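PDB 4NLM: Lmo1340 protein from Listeria monocytogenes, which is of unknown function but is probably a lipid-anchored surface protein built around a YqgU-like six-bladed beta propeller. Local coordinates for residues G269-Y274 with M321-I326; N188-N193 with Q208-S213; R101-Y106 with I119-G124; V51-K56 with G332-Y337; Q225-D230 with T277-N282. One frame throughout, in Å; residues are numbered along the deposited sequence.

Contact 1 of 5, residues G269-Y274 with M321-I326; sequences GTFVPY and MDNQPI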
# COMPACT_ATOMS: atom_id res chain seq x y z
N GLY A 269 -6.18 -10.23 -18.85
CA GLY A 269 -6.54 -8.83 -19.12
C GLY A 269 -5.38 -7.88 -18.92
O GLY A 269 -4.22 -8.28 -18.96
N THR A 270 -5.68 -6.60 -18.71
CA THR A 270 -4.66 -5.59 -18.53
C THR A 270 -3.77 -5.90 -17.33
O THR A 270 -4.25 -6.34 -16.29
CB THR A 270 -5.31 -4.21 -18.33
OG1 THR A 270 -6.08 -3.86 -19.48
CG2 THR A 270 -4.26 -3.15 -18.10
N PHE A 271 -2.47 -5.65 -17.49
CA PHE A 271 -1.51 -5.80 -16.41
C PHE A 271 -1.11 -4.40 -15.95
O PHE A 271 -0.75 -3.56 -16.77
CB PHE A 271 -0.26 -6.55 -16.88
CG PHE A 271 0.76 -6.70 -15.80
CD1 PHE A 271 0.59 -7.63 -14.80
CD2 PHE A 271 1.86 -5.87 -15.76
CE1 PHE A 271 1.52 -7.77 -13.79
CE2 PHE A 271 2.79 -6.01 -14.75
CZ PHE A 271 2.62 -6.95 -13.76
N VAL A 272 -1.17 -4.11 -14.66
CA VAL A 272 -0.82 -2.78 -14.15
C VAL A 272 0.48 -2.91 -13.37
O VAL A 272 0.54 -3.60 -12.36
CB VAL A 272 -1.91 -2.21 -13.27
CG1 VAL A 272 -1.52 -0.82 -12.79
CG2 VAL A 272 -3.22 -2.14 -14.04
N PRO A 273 1.54 -2.22 -13.81
CA PRO A 273 2.78 -2.27 -13.07
C PRO A 273 2.65 -1.62 -11.69
O PRO A 273 1.70 -0.85 -11.42
CB PRO A 273 3.75 -1.48 -13.95
CG PRO A 273 3.17 -1.56 -15.31
CD PRO A 273 1.69 -1.51 -15.08
N TYR A 274 3.59 -1.89 -10.80
CA TYR A 274 3.57 -1.28 -9.50
C TYR A 274 3.81 0.24 -9.54
O TYR A 274 4.62 0.74 -10.33
CB TYR A 274 4.61 -1.89 -8.56
CG TYR A 274 4.27 -3.31 -8.17
CD1 TYR A 274 3.22 -3.56 -7.29
CD2 TYR A 274 4.97 -4.40 -8.68
CE1 TYR A 274 2.89 -4.86 -6.94
CE2 TYR A 274 4.65 -5.70 -8.33
CZ TYR A 274 3.61 -5.92 -7.46
OH TYR A 274 3.28 -7.22 -7.14
N MSE A 321 14.79 -2.30 -15.59
CA MSE A 321 14.50 -2.77 -14.23
C MSE A 321 13.39 -3.77 -14.20
O MSE A 321 12.60 -3.83 -15.14
CB MSE A 321 13.76 -1.68 -13.43
CG MSE A 321 14.57 -0.43 -13.41
SE MSE A 321 14.65 -0.01 -11.54
CE MSE A 321 16.58 -0.36 -11.39
N ASP A 322 13.29 -4.49 -13.09
CA ASP A 322 12.13 -5.34 -12.85
C ASP A 322 11.06 -4.64 -12.02
O ASP A 322 11.34 -3.83 -11.11
CB ASP A 322 12.48 -6.64 -12.20
CG ASP A 322 11.32 -7.65 -12.29
OD1 ASP A 322 10.47 -7.55 -13.26
OD2 ASP A 322 11.26 -8.55 -11.42
N ASN A 323 9.84 -4.88 -12.42
CA ASN A 323 8.66 -4.33 -11.77
C ASN A 323 8.43 -5.05 -10.44
O ASN A 323 8.10 -6.22 -10.45
CB ASN A 323 7.48 -4.56 -12.71
CG ASN A 323 6.15 -4.21 -12.09
OD1 ASN A 323 5.94 -3.07 -11.65
ND2 ASN A 323 5.22 -5.16 -12.09
N GLN A 324 8.63 -4.36 -9.32
CA GLN A 324 8.39 -4.93 -8.00
C GLN A 324 7.84 -3.80 -7.14
O GLN A 324 7.94 -2.63 -7.52
CB GLN A 324 9.66 -5.52 -7.40
CG GLN A 324 10.31 -6.57 -8.30
CD GLN A 324 11.51 -7.23 -7.69
OE1 GLN A 324 11.89 -6.95 -6.57
NE2 GLN A 324 12.10 -8.16 -8.43
N PRO A 325 7.28 -4.10 -5.97
CA PRO A 325 6.71 -3.02 -5.16
C PRO A 325 7.72 -1.94 -4.80
O PRO A 325 8.90 -2.20 -4.59
CB PRO A 325 6.21 -3.78 -3.93
CG PRO A 325 5.84 -5.14 -4.44
CD PRO A 325 6.95 -5.42 -5.41
N ILE A 326 7.17 -0.73 -4.65
CA ILE A 326 7.92 0.48 -4.28
C ILE A 326 7.12 1.31 -3.28
O ILE A 326 5.92 1.37 -3.38
CB ILE A 326 8.33 1.32 -5.49
CG1 ILE A 326 7.16 1.51 -6.47
CG2 ILE A 326 9.56 0.72 -6.16
CD1 ILE A 326 7.44 2.52 -7.58
O HOH W 1 2.45 -5.03 -10.93

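Contact 2 of 5, residues N188-N193 with Q208-S213; sequences NLVISN and QDIRDS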
# COMPACT_ATOMS: atom_id res chain seq x y z
N ASN A 188 -15.29 11.22 6.64
CA ASN A 188 -16.49 10.36 6.53
C ASN A 188 -16.88 9.99 5.11
O ASN A 188 -18.00 9.58 4.86
CB ASN A 188 -17.70 11.05 7.17
CG ASN A 188 -17.62 11.13 8.69
OD1 ASN A 188 -17.45 10.12 9.37
ND2 ASN A 188 -17.71 12.34 9.22
N LEU A 189 -15.96 10.13 4.17
CA LEU A 189 -16.24 9.88 2.77
C LEU A 189 -15.43 8.72 2.23
O LEU A 189 -14.25 8.56 2.58
CB LEU A 189 -15.89 11.10 1.91
CG LEU A 189 -16.72 12.35 2.14
CD1 LEU A 189 -16.18 13.53 1.35
CD2 LEU A 189 -18.19 12.14 1.82
N VAL A 190 -16.05 7.91 1.38
CA VAL A 190 -15.36 6.78 0.75
C VAL A 190 -15.68 6.81 -0.73
O VAL A 190 -16.75 7.25 -1.14
CB VAL A 190 -15.77 5.42 1.35
CG1 VAL A 190 -17.25 5.13 1.12
CG2 VAL A 190 -14.95 4.29 0.76
N ILE A 191 -14.70 6.44 -1.53
CA ILE A 191 -14.87 6.27 -2.96
C ILE A 191 -14.81 4.75 -3.21
O ILE A 191 -14.01 4.03 -2.59
CB ILE A 191 -13.76 6.97 -3.77
CG1 ILE A 191 -13.85 8.49 -3.66
CG2 ILE A 191 -13.82 6.60 -5.25
CD1 ILE A 191 -12.66 9.23 -4.25
N SER A 192 -15.68 4.31 -4.10
CA SER A 192 -15.68 2.90 -4.49
C SER A 192 -15.75 2.77 -6.00
O SER A 192 -16.31 3.64 -6.67
CB SER A 192 -16.86 2.16 -3.84
OG SER A 192 -18.12 2.69 -4.23
N ASN A 193 -15.16 1.69 -6.52
CA ASN A 193 -15.23 1.40 -7.93
C ASN A 193 -16.23 0.28 -8.06
O ASN A 193 -15.95 -0.85 -7.70
CB ASN A 193 -13.87 0.98 -8.49
CG ASN A 193 -13.87 0.88 -10.01
OD1 ASN A 193 -14.86 1.14 -10.66
ND2 ASN A 193 -12.73 0.53 -10.58
N GLN A 208 -19.41 8.54 -1.55
CA GLN A 208 -20.52 8.47 -0.59
C GLN A 208 -20.03 8.74 0.80
O GLN A 208 -18.87 8.55 1.14
CB GLN A 208 -21.14 7.07 -0.59
CG GLN A 208 -20.11 5.95 -0.51
CD GLN A 208 -20.02 5.10 -1.78
OE1 GLN A 208 -21.03 4.48 -2.16
NE2 GLN A 208 -18.82 5.02 -2.42
N ASP A 209 -20.94 9.25 1.62
CA ASP A 209 -20.68 9.43 3.03
C ASP A 209 -20.97 8.08 3.70
O ASP A 209 -22.01 7.49 3.48
CB ASP A 209 -21.57 10.53 3.58
CG ASP A 209 -21.21 10.94 5.00
OD1 ASP A 209 -21.20 10.07 5.89
OD2 ASP A 209 -20.92 12.13 5.21
N ILE A 210 -20.05 7.62 4.54
CA ILE A 210 -20.16 6.28 5.17
C ILE A 210 -21.32 6.10 6.13
O ILE A 210 -21.65 4.98 6.54
CB ILE A 210 -18.88 5.88 5.93
CG1 ILE A 210 -18.61 6.82 7.11
CG2 ILE A 210 -17.70 5.82 4.99
CD1 ILE A 210 -17.46 6.39 7.98
N ARG A 211 -21.92 7.20 6.50
CA ARG A 211 -23.03 7.19 7.42
C ARG A 211 -24.37 7.00 6.72
O ARG A 211 -25.34 6.57 7.35
CB ARG A 211 -23.01 8.51 8.18
CG ARG A 211 -21.81 8.65 9.10
CD ARG A 211 -21.74 10.04 9.69
NE ARG A 211 -21.45 11.04 8.67
CZ ARG A 211 -21.40 12.35 8.86
NH1 ARG A 211 -21.11 13.13 7.82
NH2 ARG A 211 -21.63 12.90 10.05
N ASP A 212 -24.43 7.35 5.43
CA ASP A 212 -25.68 7.29 4.67
C ASP A 212 -25.48 6.96 3.20
O ASP A 212 -25.05 7.82 2.41
CB ASP A 212 -26.39 8.64 4.79
CG ASP A 212 -27.71 8.67 4.02
OD1 ASP A 212 -28.21 7.60 3.65
OD2 ASP A 212 -28.24 9.78 3.80
N SER A 213 -25.84 5.74 2.81
CA SER A 213 -25.66 5.31 1.43
C SER A 213 -26.53 6.08 0.43
O SER A 213 -26.27 6.05 -0.76
CB SER A 213 -25.89 3.81 1.28
OG SER A 213 -27.19 3.45 1.72

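Contact 3 of 5, residues R101-Y106 with I119-G124; sequences RNILLY and IALNDG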
# COMPACT_ATOMS: atom_id res chain seq x y z
N ARG A 101 2.75 6.75 13.70
CA ARG A 101 2.76 6.68 15.16
C ARG A 101 2.34 5.32 15.70
O ARG A 101 2.71 4.98 16.80
CB ARG A 101 1.82 7.73 15.75
CG ARG A 101 2.31 9.16 15.56
CD ARG A 101 1.38 10.21 16.17
NE ARG A 101 1.64 11.54 15.62
CZ ARG A 101 0.84 12.59 15.75
NH1 ARG A 101 -0.31 12.49 16.41
NH2 ARG A 101 1.18 13.75 15.20
N ASN A 102 1.56 4.58 14.91
CA ASN A 102 1.05 3.29 15.34
C ASN A 102 1.20 2.24 14.27
O ASN A 102 1.39 2.54 13.11
CB ASN A 102 -0.47 3.41 15.60
CG ASN A 102 -0.81 4.34 16.74
OD1 ASN A 102 -0.37 4.13 17.88
ND2 ASN A 102 -1.57 5.36 16.47
N ILE A 103 1.05 1.00 14.71
CA ILE A 103 1.00 -0.16 13.85
C ILE A 103 -0.36 -0.84 14.06
O ILE A 103 -0.87 -0.86 15.17
CB ILE A 103 2.10 -1.16 14.24
CG1 ILE A 103 3.48 -0.60 13.91
CG2 ILE A 103 1.90 -2.49 13.52
CD1 ILE A 103 4.62 -1.37 14.52
N LEU A 104 -0.95 -1.34 12.97
CA LEU A 104 -2.06 -2.27 13.03
C LEU A 104 -1.49 -3.65 12.83
O LEU A 104 -0.75 -3.90 11.86
CB LEU A 104 -3.03 -2.02 11.90
CG LEU A 104 -4.03 -3.12 11.60
CD1 LEU A 104 -5.05 -3.25 12.69
CD2 LEU A 104 -4.70 -2.87 10.28
N LEU A 105 -1.79 -4.54 13.76
CA LEU A 105 -1.42 -5.94 13.64
C LEU A 105 -2.68 -6.76 13.65
O LEU A 105 -3.47 -6.70 14.60
CB LEU A 105 -0.54 -6.38 14.81
CG LEU A 105 -0.13 -7.85 14.81
CD1 LEU A 105 0.69 -8.18 13.58
CD2 LEU A 105 0.63 -8.13 16.08
N TYR A 106 -2.87 -7.54 12.60
CA TYR A 106 -3.96 -8.49 12.52
C TYR A 106 -3.31 -9.86 12.59
O TYR A 106 -2.49 -10.21 11.72
CB TYR A 106 -4.74 -8.30 11.23
CG TYR A 106 -5.91 -9.24 11.02
CD1 TYR A 106 -6.80 -9.56 12.04
CD2 TYR A 106 -6.12 -9.83 9.78
CE1 TYR A 106 -7.87 -10.39 11.83
CE2 TYR A 106 -7.20 -10.66 9.57
CZ TYR A 106 -8.06 -10.95 10.59
OH TYR A 106 -9.14 -11.82 10.40
N ILE A 119 -0.89 -0.83 17.99
CA ILE A 119 0.27 -0.80 18.85
C ILE A 119 1.03 0.49 18.65
O ILE A 119 1.31 0.87 17.51
CB ILE A 119 1.18 -1.97 18.49
CG1 ILE A 119 0.44 -3.29 18.76
CG2 ILE A 119 2.50 -1.93 19.26
CD1 ILE A 119 0.99 -4.50 18.07
N ALA A 120 1.37 1.16 19.75
CA ALA A 120 2.13 2.40 19.66
C ALA A 120 3.58 2.13 19.31
O ALA A 120 4.23 1.31 19.95
CB ALA A 120 2.04 3.21 20.95
N LEU A 121 4.09 2.85 18.32
CA LEU A 121 5.47 2.67 17.93
C LEU A 121 6.48 3.11 18.97
O LEU A 121 7.56 2.53 19.07
CB LEU A 121 5.74 3.41 16.62
CG LEU A 121 5.15 2.70 15.39
CD1 LEU A 121 5.02 3.66 14.23
CD2 LEU A 121 6.03 1.51 15.05
N ASN A 122 6.14 4.12 19.77
CA ASN A 122 7.15 4.63 20.69
C ASN A 122 7.49 3.70 21.85
O ASN A 122 8.64 3.67 22.29
CB ASN A 122 6.85 6.05 21.17
CG ASN A 122 5.52 6.18 21.89
OD1 ASN A 122 4.80 5.22 22.13
ND2 ASN A 122 5.18 7.42 22.23
N ASP A 123 6.52 2.93 22.33
CA ASP A 123 6.79 2.02 23.43
C ASP A 123 6.24 0.60 23.28
O ASP A 123 6.38 -0.19 24.21
CB ASP A 123 6.33 2.65 24.76
CG ASP A 123 4.83 2.86 24.83
OD1 ASP A 123 4.09 2.41 23.94
OD2 ASP A 123 4.36 3.46 25.83
N GLY A 124 5.61 0.29 22.15
CA GLY A 124 5.08 -1.06 21.92
C GLY A 124 3.83 -1.40 22.72
O GLY A 124 3.43 -2.57 22.80
O HOH W 2 4.07 6.20 18.85

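Contact 4 of 5, residues V51-K56 with G332-Y337; sequences VGWLSK and GDLVLY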
# COMPACT_ATOMS: atom_id res chain seq x y z
N VAL A 51 8.42 -3.83 6.47
CA VAL A 51 7.02 -3.52 6.24
C VAL A 51 6.86 -2.14 5.55
O VAL A 51 6.00 -1.96 4.70
CB VAL A 51 6.27 -3.51 7.58
CG1 VAL A 51 4.82 -3.04 7.42
CG2 VAL A 51 6.33 -4.89 8.21
N GLY A 52 7.71 -1.20 5.92
CA GLY A 52 7.64 0.16 5.39
C GLY A 52 8.50 1.10 6.19
O GLY A 52 9.25 0.70 7.04
N TRP A 53 8.36 2.41 5.89
CA TRP A 53 9.10 3.44 6.57
C TRP A 53 8.46 3.79 7.92
O TRP A 53 7.24 3.83 8.05
CB TRP A 53 9.10 4.73 5.75
CG TRP A 53 9.83 4.59 4.45
CD1 TRP A 53 9.27 4.48 3.22
CD2 TRP A 53 11.22 4.65 4.25
NE1 TRP A 53 10.24 4.44 2.25
CE2 TRP A 53 11.45 4.50 2.87
CE3 TRP A 53 12.31 4.78 5.11
CZ2 TRP A 53 12.73 4.51 2.33
CZ3 TRP A 53 13.56 4.74 4.58
CH2 TRP A 53 13.77 4.62 3.19
N LEU A 54 9.31 4.07 8.89
CA LEU A 54 8.87 4.68 10.16
C LEU A 54 9.28 6.13 10.31
O LEU A 54 8.65 6.87 11.08
CB LEU A 54 9.39 3.87 11.35
CG LEU A 54 8.85 2.45 11.47
CD1 LEU A 54 9.50 1.76 12.64
CD2 LEU A 54 7.35 2.45 11.59
N SER A 55 10.32 6.54 9.57
CA SER A 55 10.83 7.91 9.60
C SER A 55 11.71 8.05 8.37
O SER A 55 11.91 7.09 7.65
CB SER A 55 11.66 8.15 10.85
OG SER A 55 12.94 7.56 10.80
N LYS A 56 12.31 9.22 8.18
CA LYS A 56 13.15 9.42 7.01
C LYS A 56 14.38 8.51 7.04
O LYS A 56 14.98 8.26 6.00
CB LYS A 56 13.59 10.86 6.82
CG LYS A 56 14.46 11.39 7.91
CD LYS A 56 14.85 12.83 7.63
CE LYS A 56 15.66 13.39 8.77
NZ LYS A 56 16.12 14.78 8.48
N GLY A 332 12.05 13.51 1.32
CA GLY A 332 13.28 12.95 0.76
C GLY A 332 13.03 12.07 -0.44
O GLY A 332 11.89 11.80 -0.85
N ASP A 333 14.13 11.51 -0.93
CA ASP A 333 14.13 10.77 -2.21
C ASP A 333 14.35 9.30 -2.12
O ASP A 333 14.55 8.65 -3.15
CB ASP A 333 15.15 11.42 -3.14
CG ASP A 333 14.83 12.88 -3.37
OD1 ASP A 333 13.65 13.20 -3.67
OD2 ASP A 333 15.75 13.68 -3.19
N LEU A 334 14.31 8.74 -0.93
CA LEU A 334 14.54 7.31 -0.78
C LEU A 334 13.24 6.53 -0.94
O LEU A 334 12.20 6.88 -0.39
CB LEU A 334 15.19 7.02 0.55
CG LEU A 334 16.49 7.71 0.84
CD1 LEU A 334 17.03 7.26 2.18
CD2 LEU A 334 17.52 7.47 -0.26
N VAL A 335 13.37 5.38 -1.61
CA VAL A 335 12.20 4.56 -1.93
C VAL A 335 12.56 3.10 -1.67
O VAL A 335 13.57 2.59 -2.16
CB VAL A 335 11.83 4.75 -3.41
CG1 VAL A 335 10.75 3.79 -3.87
CG2 VAL A 335 11.44 6.19 -3.68
N LEU A 336 11.75 2.44 -0.85
CA LEU A 336 11.92 0.99 -0.64
C LEU A 336 11.50 0.29 -1.90
O LEU A 336 10.53 0.65 -2.54
CB LEU A 336 11.10 0.52 0.55
CG LEU A 336 11.59 1.02 1.92
CD1 LEU A 336 10.50 0.84 2.97
CD2 LEU A 336 12.86 0.29 2.32
N TYR A 337 12.21 -0.81 -2.20
CA TYR A 337 11.99 -1.56 -3.42
C TYR A 337 12.06 -3.06 -3.16
O TYR A 337 12.97 -3.51 -2.46
CB TYR A 337 13.06 -1.19 -4.47
CG TYR A 337 13.07 -2.02 -5.74
CD1 TYR A 337 12.03 -1.96 -6.62
CD2 TYR A 337 14.12 -2.89 -6.03
CE1 TYR A 337 12.01 -2.69 -7.78
CE2 TYR A 337 14.13 -3.66 -7.18
CZ TYR A 337 13.08 -3.57 -8.06
OH TYR A 337 13.10 -4.37 -9.20

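Contact 5 of 5, residues Q225-D230 with T277-N282; sequences QFAVHD and TNFDKN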
# COMPACT_ATOMS: atom_id res chain seq x y z
N GLN A 225 -8.77 1.06 -12.12
CA GLN A 225 -8.11 0.99 -10.83
C GLN A 225 -8.00 2.43 -10.35
O GLN A 225 -7.91 3.35 -11.17
CB GLN A 225 -6.71 0.38 -11.01
CG GLN A 225 -5.99 0.07 -9.71
CD GLN A 225 -4.72 -0.71 -9.95
OE1 GLN A 225 -4.69 -1.59 -10.80
NE2 GLN A 225 -3.70 -0.45 -9.17
N PHE A 226 -7.96 2.67 -9.04
CA PHE A 226 -7.84 4.03 -8.52
C PHE A 226 -7.10 3.97 -7.21
O PHE A 226 -6.97 2.92 -6.59
CB PHE A 226 -9.19 4.69 -8.38
CG PHE A 226 -9.98 4.19 -7.22
CD1 PHE A 226 -10.68 3.00 -7.29
CD2 PHE A 226 -10.04 4.92 -6.04
CE1 PHE A 226 -11.41 2.53 -6.21
CE2 PHE A 226 -10.75 4.45 -4.97
CZ PHE A 226 -11.43 3.25 -5.05
N ALA A 227 -6.63 5.14 -6.78
CA ALA A 227 -5.96 5.27 -5.49
C ALA A 227 -6.11 6.72 -5.05
O ALA A 227 -6.25 7.60 -5.89
CB ALA A 227 -4.49 4.84 -5.57
N VAL A 228 -6.00 6.94 -3.75
CA VAL A 228 -6.08 8.28 -3.19
C VAL A 228 -4.87 8.50 -2.29
O VAL A 228 -4.47 7.62 -1.53
CB VAL A 228 -7.39 8.48 -2.39
CG1 VAL A 228 -7.49 9.88 -1.79
CG2 VAL A 228 -8.59 8.20 -3.27
N HIS A 229 -4.28 9.67 -2.38
CA HIS A 229 -3.24 10.00 -1.43
C HIS A 229 -3.01 11.49 -1.49
O HIS A 229 -3.00 12.05 -2.57
CB HIS A 229 -1.93 9.27 -1.69
CG HIS A 229 -1.10 9.14 -0.48
ND1 HIS A 229 -1.44 8.29 0.55
CD2 HIS A 229 0.07 9.72 -0.13
CE1 HIS A 229 -0.53 8.38 1.50
NE2 HIS A 229 0.39 9.24 1.12
N ASP A 230 -2.76 12.09 -0.33
CA ASP A 230 -2.41 13.50 -0.26
C ASP A 230 -3.32 14.40 -1.11
O ASP A 230 -2.88 15.29 -1.84
CB ASP A 230 -0.94 13.66 -0.60
CG ASP A 230 -0.02 13.18 0.51
OD1 ASP A 230 -0.47 12.82 1.62
OD2 ASP A 230 1.21 13.14 0.27
N THR A 277 2.40 3.91 -3.59
CA THR A 277 1.15 4.37 -3.01
C THR A 277 1.27 5.68 -2.26
O THR A 277 0.28 6.35 -2.04
CB THR A 277 0.59 3.27 -2.09
OG1 THR A 277 1.56 2.97 -1.09
CG2 THR A 277 0.22 2.02 -2.88
N ASN A 278 2.49 6.06 -1.91
CA ASN A 278 2.73 7.28 -1.20
C ASN A 278 2.99 8.44 -2.17
O ASN A 278 4.08 9.01 -2.19
CB ASN A 278 3.90 7.05 -0.27
CG ASN A 278 3.99 8.10 0.81
OD1 ASN A 278 3.08 8.26 1.66
ND2 ASN A 278 5.11 8.82 0.81
N PHE A 279 2.04 8.72 -3.05
CA PHE A 279 2.18 9.79 -4.03
C PHE A 279 1.56 11.09 -3.56
O PHE A 279 0.78 11.12 -2.60
CB PHE A 279 1.60 9.35 -5.40
CG PHE A 279 0.13 9.02 -5.38
CD1 PHE A 279 -0.84 10.02 -5.46
CD2 PHE A 279 -0.30 7.71 -5.26
CE1 PHE A 279 -2.17 9.69 -5.48
CE2 PHE A 279 -1.64 7.41 -5.23
CZ PHE A 279 -2.57 8.40 -5.33
N ASP A 280 1.94 12.17 -4.25
CA ASP A 280 1.39 13.46 -3.96
C ASP A 280 1.34 14.30 -5.25
O ASP A 280 1.68 13.83 -6.32
CB ASP A 280 2.14 14.13 -2.80
CG ASP A 280 3.60 14.39 -3.12
OD1 ASP A 280 3.90 14.83 -4.23
OD2 ASP A 280 4.44 14.20 -2.22
N LYS A 281 0.93 15.56 -5.12
CA LYS A 281 0.76 16.43 -6.28
C LYS A 281 2.03 16.61 -7.10
O LYS A 281 1.94 17.00 -8.26
CB LYS A 281 0.30 17.81 -5.83
CG LYS A 281 1.37 18.53 -5.04
CD LYS A 281 0.87 19.90 -4.60
CE LYS A 281 1.85 20.64 -3.70
NZ LYS A 281 1.43 22.03 -3.36
N ASN A 282 3.19 16.41 -6.48
CA ASN A 282 4.47 16.55 -7.18
C ASN A 282 5.31 15.31 -7.45
O ASN A 282 6.33 15.42 -8.13
CB ASN A 282 5.37 17.53 -6.42
CG ASN A 282 4.82 18.93 -6.38
OD1 ASN A 282 4.55 19.52 -5.34
ND2 ASN A 282 4.63 19.47 -7.54
O HOH W 3 -2.36 5.62 -2.28
O HOH W 4 -0.64 16.62 -2.86

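Contact 1 of 5, residues G269-Y274 with M321-I326
Tyr274 and Pro325 bring the two backbones to 5.6 Å between their CA atoms, where 271-274 and 323-326 run 36° apart with no beta bridge between them. Asn323 supplies the polar link. Its CG lies anti to its own backbone N (chi1 172°), sending the amide across to the other segment, where Asn323 OD1 accepts from Tyr274 N on a lone pair at 2.8 Å. Asn323 ND2 meets the rim of the Phe271 ring, 3.6 Å from Phe271 CZ, and donates to a water that also donates to Val272 O. That water lies over one face of the Tyr274 ring. The opposite face receives Pro325, whose CG sits 3.9 Å from the centroid of the Tyr274 ring in a CH-pi contact. Phe287 of strand 284-289 packs against both Pro273 and Asn323. One buried amide thus uses both its ends to tie the 321-326 loop of the propeller to backbone groups on either side of Pro273, directly at Tyr274 N and through water at Val272 O.

Contact 2 of 5, residues N188-N193 with Q208-S213
Val190 and Gln208 form the tight end of this contact, an antiparallel hydrogen-bonded pair in which each backbone N-H meets the other residue's carbonyl: Val190 N to Gln208 O at 2.9 Å and Gln208 N to Val190 O at 3.0 Å. The glutamine then turns back on its neighbour. With its chain bent at chi2 (-113°), Gln208 NE2 reaches Val190 O at 3.3 Å from above the carbonyl plane, giving that oxygen a second donor, and also donates to Ser192 OG at 3.0 Å. Ser192 OG is further bonded to Asn194. Gln208 CG lies beside Val190 CG1 in one conformer of the valine, and Val177 packs on both residues. Strands 189-194 and 203-209 are the two middle strands of a four-stranded antiparallel sheet, one blade of the propeller, and the contact is the open end of their hairpin. Next along comes the non-hydrogen-bonded pair Leu189 and Asp209, then the bond from Ile210 N to Asn188 O as the chain enters a type I turn. Toward solvent the grip changes character. Within 208-213, exposed Arg211 makes a side-on salt bridge to Asp209, Arg211 NE to Asp209 OD1 and Arg211 NH1 to Asp209 OD2 (2.8 Å), while its backbone N closes an Asx turn on OD1. Across the segments this guanidinium is merely stacked upon: the Asn188 amide lies over one face, planes 19° apart, with Asn188 ND2 3.7 Å from Arg211 CZ.

Contact 3 of 5, residues R101-Y106 with I119-G124
Arg101 O is gripped twice, by Leu121 N at 3.0 Å and by a water at 2.7 Å that in turn accepts from Asn122 N, so a carbonyl just outside the strand still serves two successive N-H groups of the opposite chain. Deeper in, Ile103 and Ile119 exchange a pair of backbone bonds, N to O in both directions at 2.8 Å, as an antiparallel hydrogen-bonded pair. Asn102 and Ala120 follow as the non-hydrogen-bonded pair; here Asn102 OD1 rests against Ala120 CA at 3.5 Å. Strands 102-108 and 114-120 are the two inner strands of a four-stranded sheet, a propeller blade. On the face carrying Ile103 and Ile119, Leu121 swings back over the ladder: its CG stands anti to the carbonyl carbon (chi1 -75°), which places CD1 against the Arg101-Asn102 peptide and turns CD2 toward Ile103. The two side chains meet at about a right angle. At the other end, Ile119 CD1 reaches Leu105 CB at 4.1 Å, and Phe85 of strand 81-87 touches both residues. Backbone bonds and one water therefore satisfy the open end of the hairpin, while the isoleucine and leucine branches close one face against the preceding blade.

Contact 4 of 5, residues V51-K56 with G332-Y337
Trp53 lays one face of its indole against Leu336: CD1 of the leucine stands 3.7 Å from the centroid of the five-membered ring, 12° off its normal, in a CH-pi contact. Leu336 CG sits over the same face nearer the rim, 3.6 Å from Trp53 CE2. At the ring edge, near the plane, lies the backbone N of Val335, and Leu334 CB packs on the far corner of the six-membered ring, 3.8 Å from Trp53 CH2. The indole is brought there by CG standing anti to the carbonyl carbon (chi1 -65°), which swings it from strand 51-53 across to strand 334-337. Leu336 CD1 also meets the backbone of Gly52, 3.8 Å from its C atom. The indole N-H is used outside the two segments, donating to Leu327 O. The strand segments run antiparallel at 175° but 8.2 Å apart, as neighbours in different sheets: 47-55 is an edge strand of its four-stranded sheet, and 334-337 lies between 326-328 and 343-346 in the neighbouring sheet.

Contact 5 of 5, residues Q225-D230 with T277-N282
In this beta propeller, strand 225-229 and the loop leading to strand 284-289 meet through an aromatic pair, His229 and Phe279. His229 CB sits over the middle of the Phe279 ring, 3.8 Å from its centroid and 11° off the normal. The imidazole continues past it with its edge toward the same ring, an edge-to-face pair with planes 60° apart. Phe279 CG occupies the cramped site between backbone N and carbonyl carbon (chi1 61°), which turns the ring back under the strand; there Ala227 CB meets Phe279 CE2 at 3.9 Å, and Val232 and Leu234 of the adjacent strand pack on it too. The loop wraps the histidine as well. Thr277 O and Asn278 CA lie over one face of the imidazole, Phe279 O sits in plane at its edge, 2.9 Å from His229 CD2, and in one conformer of Asn278 its OD1 takes a weak bond from His229 NE2. Asn278 is the centre of an inverse gamma turn, and its ND2 is held by Ser328. The Asp230 and Asp280 carboxylates are nearly coplanar, with Asp230 OD2 and Asp280 OD2 4.2 Å apart, a proximity that could raise the proton affinity of one. A water spans the segments at each end of the contact: one donates to both Val228 O and Thr277 O, and the other donates to Asp230 O at 2.8 Å while accepting from Lys281 N.

The five contacts sample a propeller at several levels. Contacts 2 and 3 are each internal to one blade, their centres 27 Å apart; contacts 1 and 5 both reach the sheet containing 225-229 and 269-271, and their segments alternate along the chain; contact 4 joins two different sheets and closes a chain loop within which the other four lie. Contact 1 touches contact 4 where Tyr337 OH probably hydrogen-bonds to Asp322 O at 2.7 Å, and contact 5 where Val272 packs on Gln225. Contact 5 in turn reaches contact 2, with Phe226 against Ile191 and Asn193, while Leu121 of contact 3 meets Leu54 of contact 4. Contacts 1 and 3 stand on opposite sides of the chain's centre, about 30 Å between centres.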